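PDB 3ZTV: NAD nucleotidase from Haemophilus influenzae, which breaks down NAD to adenosine and nicotinamide riboside, combining pyrophosphatase and 5'-nucleotidase activities on a broad range of mono- and dinucleotides. Local coordinates for residues V271-V276 with I290-M295; E356-I361 with G419-N424. One frame throughout, in Å; residues are numbered along the deposited sequence.

Contact 1: V271-V276 with I290-M295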
# COMPACT_ATOMS: atom_id res chain seq x y z
N VAL A 271 -3.65 -6.40 33.41
CA VAL A 271 -4.72 -5.52 32.98
C VAL A 271 -4.15 -4.11 32.91
O VAL A 271 -3.71 -3.57 33.94
CB VAL A 271 -5.93 -5.57 33.94
CG1 VAL A 271 -6.90 -4.42 33.66
CG2 VAL A 271 -6.65 -6.92 33.82
N GLY A 272 -4.12 -3.52 31.71
CA GLY A 272 -3.68 -2.15 31.56
C GLY A 272 -4.81 -1.19 31.90
O GLY A 272 -5.97 -1.45 31.59
N ASP A 273 -4.45 -0.07 32.51
CA ASP A 273 -5.41 0.88 33.10
C ASP A 273 -4.90 2.29 32.77
O ASP A 273 -3.92 2.76 33.36
CB ASP A 273 -5.39 0.60 34.61
CG ASP A 273 -6.19 1.58 35.46
OD1 ASP A 273 -6.78 2.55 34.94
OD2 ASP A 273 -6.22 1.36 36.69
N LEU A 274 -5.52 2.93 31.78
CA LEU A 274 -5.10 4.25 31.29
C LEU A 274 -6.28 5.22 31.34
O LEU A 274 -7.26 5.05 30.61
CB LEU A 274 -4.53 4.18 29.86
CG LEU A 274 -3.83 5.45 29.36
CD1 LEU A 274 -2.48 5.56 30.06
CD2 LEU A 274 -3.65 5.46 27.85
N GLY A 275 -6.17 6.22 32.20
CA GLY A 275 -7.16 7.29 32.27
C GLY A 275 -6.78 8.39 31.30
O GLY A 275 -5.64 8.87 31.30
N VAL A 276 -7.73 8.76 30.46
CA VAL A 276 -7.50 9.74 29.40
C VAL A 276 -8.52 10.87 29.45
O VAL A 276 -9.72 10.61 29.45
CB VAL A 276 -7.58 9.10 28.00
CG1 VAL A 276 -7.31 10.16 26.92
CG2 VAL A 276 -6.60 7.94 27.88
N ILE A 290 -1.57 2.82 35.02
CA ILE A 290 -1.17 1.70 35.86
C ILE A 290 -1.23 0.39 35.08
O ILE A 290 -2.30 -0.02 34.63
CB ILE A 290 -2.08 1.54 37.08
CG1 ILE A 290 -2.27 2.87 37.81
CG2 ILE A 290 -1.52 0.47 38.03
CD1 ILE A 290 -3.38 2.84 38.86
N PRO A 291 -0.07 -0.25 34.88
CA PRO A 291 -0.08 -1.63 34.37
C PRO A 291 -0.22 -2.62 35.53
O PRO A 291 0.76 -2.85 36.26
CB PRO A 291 1.29 -1.75 33.71
CG PRO A 291 2.17 -0.83 34.49
CD PRO A 291 1.30 0.26 35.07
N HIS A 292 -1.41 -3.18 35.73
CA HIS A 292 -1.65 -4.09 36.86
C HIS A 292 -1.17 -5.50 36.55
O HIS A 292 -1.76 -6.18 35.71
CB HIS A 292 -3.14 -4.18 37.18
CG HIS A 292 -3.76 -2.89 37.64
ND1 HIS A 292 -4.36 -1.99 36.78
CD2 HIS A 292 -3.89 -2.36 38.88
CE1 HIS A 292 -4.83 -0.96 37.47
NE2 HIS A 292 -4.56 -1.17 38.75
N VAL A 293 -0.13 -5.96 37.24
CA VAL A 293 0.29 -7.35 37.14
C VAL A 293 -0.53 -8.20 38.12
O VAL A 293 -0.56 -7.93 39.32
CB VAL A 293 1.79 -7.52 37.42
CG1 VAL A 293 2.17 -8.99 37.45
CG2 VAL A 293 2.60 -6.79 36.38
N LEU A 294 -1.19 -9.22 37.59
CA LEU A 294 -2.07 -10.08 38.36
C LEU A 294 -1.26 -11.22 38.95
O LEU A 294 -0.73 -12.05 38.21
CB LEU A 294 -3.17 -10.63 37.44
CG LEU A 294 -3.92 -9.56 36.64
CD1 LEU A 294 -4.85 -10.22 35.63
CD2 LEU A 294 -4.69 -8.61 37.56
N MET A 295 -1.15 -11.27 40.27
CA MET A 295 -0.24 -12.21 40.93
C MET A 295 -0.91 -12.93 42.09
O MET A 295 -1.72 -12.35 42.82
CB MET A 295 1.00 -11.45 41.41
CG MET A 295 2.15 -12.34 41.91
SD MET A 295 3.62 -11.38 42.34
CE MET A 295 4.08 -10.78 40.72
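Val-271 and His-292 form a hydrogen-bonded antiparallel pair. Val-271 N donates to His-292 O (3.0 Å), and His-292 N returns the bond to Val-271 O (2.9 Å). As modelled, His-292 ND1 adds only a weak bond to Val-271 O at 3.3 Å, with the oxygen at the ring's edge and in its plane; which way round the imidazole lies is doubtful, so this bond is uncertain. With CG turned beside its own backbone N (chi1 -64°), the ring can reach back over the neighbouring strand. At the next hydrogen-bonded pair, two residues along, Ile-290 N makes an almost straight bond to Asp-273 O (2.9 Å, 172° at the hydrogen), whereas the return bond from Asp-273 N to Ile-290 O is weak and bent. Between these two pairs sit Gly-272 and Pro-291, a non-hydrogen-bonded pair, where a proline costs this ladder no N-H.

The side chains of Val-271, Asp-273, Ile-290 and His-292 share one face of the sheet. Ile-290 CG2 lies 3.5 Å above the plane of the His-292 ring, over its centre, and so backs the imidazole from within its own strand. At the other end, Leu-294 CD1 meets Val-271 CG2 at 4.2 Å, methyl against methyl, an aliphatic contact suited to the space under a helix.

Farther out, helix 46-59 covers this face: Leu-53 touches Val-271, Leu-56 touches His-292, and Val-49 touches Leu-294. The Asp-273 carboxylate is secured outside the pair, with OD1 in a salt bridge to Arg-288 NE and OD2 hydrogen-bonded to Tyr-60 OH. The hairpin thus buries an aspartate and a histidine beneath a helix. Arg-288 and Tyr-60 both grip the buried carboxylate, and the arginine probably stabilises its negative charge.

Contact 2: E356-I361 with G419-N424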
# COMPACT_ATOMS: atom_id res chain seq x y z
N GLU A 356 -7.69 -38.54 25.09
CA GLU A 356 -8.14 -39.08 23.81
C GLU A 356 -6.99 -39.19 22.81
O GLU A 356 -5.99 -38.50 22.92
CB GLU A 356 -9.30 -38.25 23.24
CG GLU A 356 -10.57 -38.37 24.08
CD GLU A 356 -11.77 -37.64 23.47
OE1 GLU A 356 -11.60 -36.92 22.47
OE2 GLU A 356 -12.89 -37.81 24.00
N ILE A 357 -7.16 -40.08 21.84
CA ILE A 357 -6.10 -40.38 20.89
C ILE A 357 -6.09 -39.37 19.74
O ILE A 357 -7.13 -39.10 19.14
CB ILE A 357 -6.27 -41.81 20.33
CG1 ILE A 357 -6.17 -42.82 21.48
CG2 ILE A 357 -5.23 -42.10 19.26
CD1 ILE A 357 -6.63 -44.22 21.10
N VAL A 358 -4.92 -38.80 19.47
CA VAL A 358 -4.78 -37.86 18.36
C VAL A 358 -4.26 -38.56 17.11
O VAL A 358 -4.54 -38.13 15.99
CB VAL A 358 -3.88 -36.65 18.72
CG1 VAL A 358 -2.44 -37.07 18.93
CG2 VAL A 358 -3.97 -35.58 17.65
N GLY A 359 -3.52 -39.65 17.29
CA GLY A 359 -3.06 -40.42 16.15
C GLY A 359 -2.43 -41.73 16.58
O GLY A 359 -2.23 -41.97 17.77
N VAL A 360 -2.13 -42.58 15.60
CA VAL A 360 -1.53 -43.88 15.85
C VAL A 360 -0.26 -43.99 15.02
O VAL A 360 -0.25 -43.62 13.84
CB VAL A 360 -2.49 -45.02 15.47
CG1 VAL A 360 -1.82 -46.38 15.65
CG2 VAL A 360 -3.76 -44.94 16.29
N ILE A 361 0.81 -44.46 15.65
CA ILE A 361 2.06 -44.70 14.93
C ILE A 361 2.26 -46.20 14.74
O ILE A 361 2.14 -46.98 15.68
CB ILE A 361 3.26 -44.11 15.68
CG1 ILE A 361 3.10 -42.60 15.85
CG2 ILE A 361 4.56 -44.43 14.94
CD1 ILE A 361 4.18 -41.96 16.71
N GLY A 419 2.29 -47.12 18.48
CA GLY A 419 1.09 -47.22 19.28
C GLY A 419 0.29 -45.93 19.28
O GLY A 419 0.52 -45.03 18.47
N ASN A 420 -0.66 -45.85 20.20
CA ASN A 420 -1.51 -44.67 20.33
C ASN A 420 -0.76 -43.47 20.89
O ASN A 420 0.06 -43.60 21.80
CB ASN A 420 -2.72 -44.97 21.20
CG ASN A 420 -3.53 -46.15 20.70
OD1 ASN A 420 -3.92 -47.04 21.47
ND2 ASN A 420 -3.79 -46.18 19.40
N VAL A 421 -1.05 -42.29 20.34
CA VAL A 421 -0.51 -41.03 20.85
C VAL A 421 -1.68 -40.15 21.28
O VAL A 421 -2.55 -39.83 20.46
CB VAL A 421 0.30 -40.27 19.78
CG1 VAL A 421 0.82 -38.95 20.34
CG2 VAL A 421 1.45 -41.13 19.28
N THR A 422 -1.70 -39.76 22.55
CA THR A 422 -2.74 -38.88 23.07
C THR A 422 -2.24 -37.43 23.13
O THR A 422 -1.05 -37.17 22.95
CB THR A 422 -3.18 -39.31 24.49
OG1 THR A 422 -2.12 -39.03 25.41
CG2 THR A 422 -3.50 -40.81 24.52
N PHE A 423 -3.14 -36.50 23.41
CA PHE A 423 -2.75 -35.11 23.60
C PHE A 423 -1.74 -34.98 24.74
O PHE A 423 -0.75 -34.27 24.63
CB PHE A 423 -3.97 -34.23 23.86
CG PHE A 423 -4.94 -34.19 22.71
CD1 PHE A 423 -5.93 -35.15 22.61
CD2 PHE A 423 -4.85 -33.21 21.72
CE1 PHE A 423 -6.84 -35.14 21.56
CE2 PHE A 423 -5.75 -33.20 20.67
CZ PHE A 423 -6.75 -34.16 20.58
N ASN A 424 -1.99 -35.69 25.84
CA ASN A 424 -1.07 -35.67 26.98
C ASN A 424 0.31 -36.16 26.58
O ASN A 424 1.32 -35.63 27.03
CB ASN A 424 -1.57 -36.56 28.12
CG ASN A 424 -2.68 -35.93 28.92
OD1 ASN A 424 -2.69 -34.73 29.14
ND2 ASN A 424 -3.62 -36.75 29.37
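Two residues, Val-358 and Gly-359, stand opposite the single Val-421, a classic beta bulge in the antiparallel ladder. Val-421 O accepts Val-358 N at 2.8 Å and, weakly, Gly-359 N at 3.3 Å. The near-helical backbone of Val-358 (psi -27°) brings the two N-H groups to the same oxygen. Beyond the bulge the ladder is regular: Val-421 N binds Gly-359 O, and Ile-361 and Gly-419 exchange a pair of bonds. The positive phi of Gly-419, 128°, suits a residue without a side chain.

Apolar contacts follow the strands. Ile-361 CD1 crosses to Val-421 CG2 at 3.8 Å, and Val-358 CG1 meets Val-421 CG1 at 4.0 Å. Val-358 CB lies over one face of the Phe-423 ring, displaced toward the rim. On the opposite face of the sheet, Val-360 CG2 runs alongside the Asn-420 amide, and Ile-357 CD1 reaches Asn-420 CG at 3.7 Å; an amide suits this more exposed side.

Polar capping starts helix 423-429. The side chain of Thr-422, at the N-cap, holds a backbone N just beyond Asn-424, and Asp-425 OD2 accepts Thr-422 N, as in a capping box. A CA-H...O contact joins Thr-422 CA to Glu-356 O.

Strand 357-362 is flanked by 419-422 and, in parallel, by 558-560, while helix 545-555 packs on the bulge and the helix start, Met-553 on Val-358, Ile-550 on Phe-423 and Lys-554 on both.

In the fold
Contacts 1 and 2 lie on opposite sides of the chain's centre, about 42 Å apart between centres, and share no strand or helix. Contact 1 joins neighbouring strands of a beta hairpin inside the seven-stranded sheet of the metallophosphoesterase half, and every touching residue is buried. Contact 2 joins segments 58 residues apart in the C-terminal domain, at the edge of a small three-stranded sheet, and is only partly buried. Both rest on antiparallel backbone bonds, but the interior pair buries a carboxylate held by an arginine and a tyrosine, and an imidazole, under a helix, whereas contact 2 adds a bulge, aliphatic packing and a helix start, with its polar amide toward the surface.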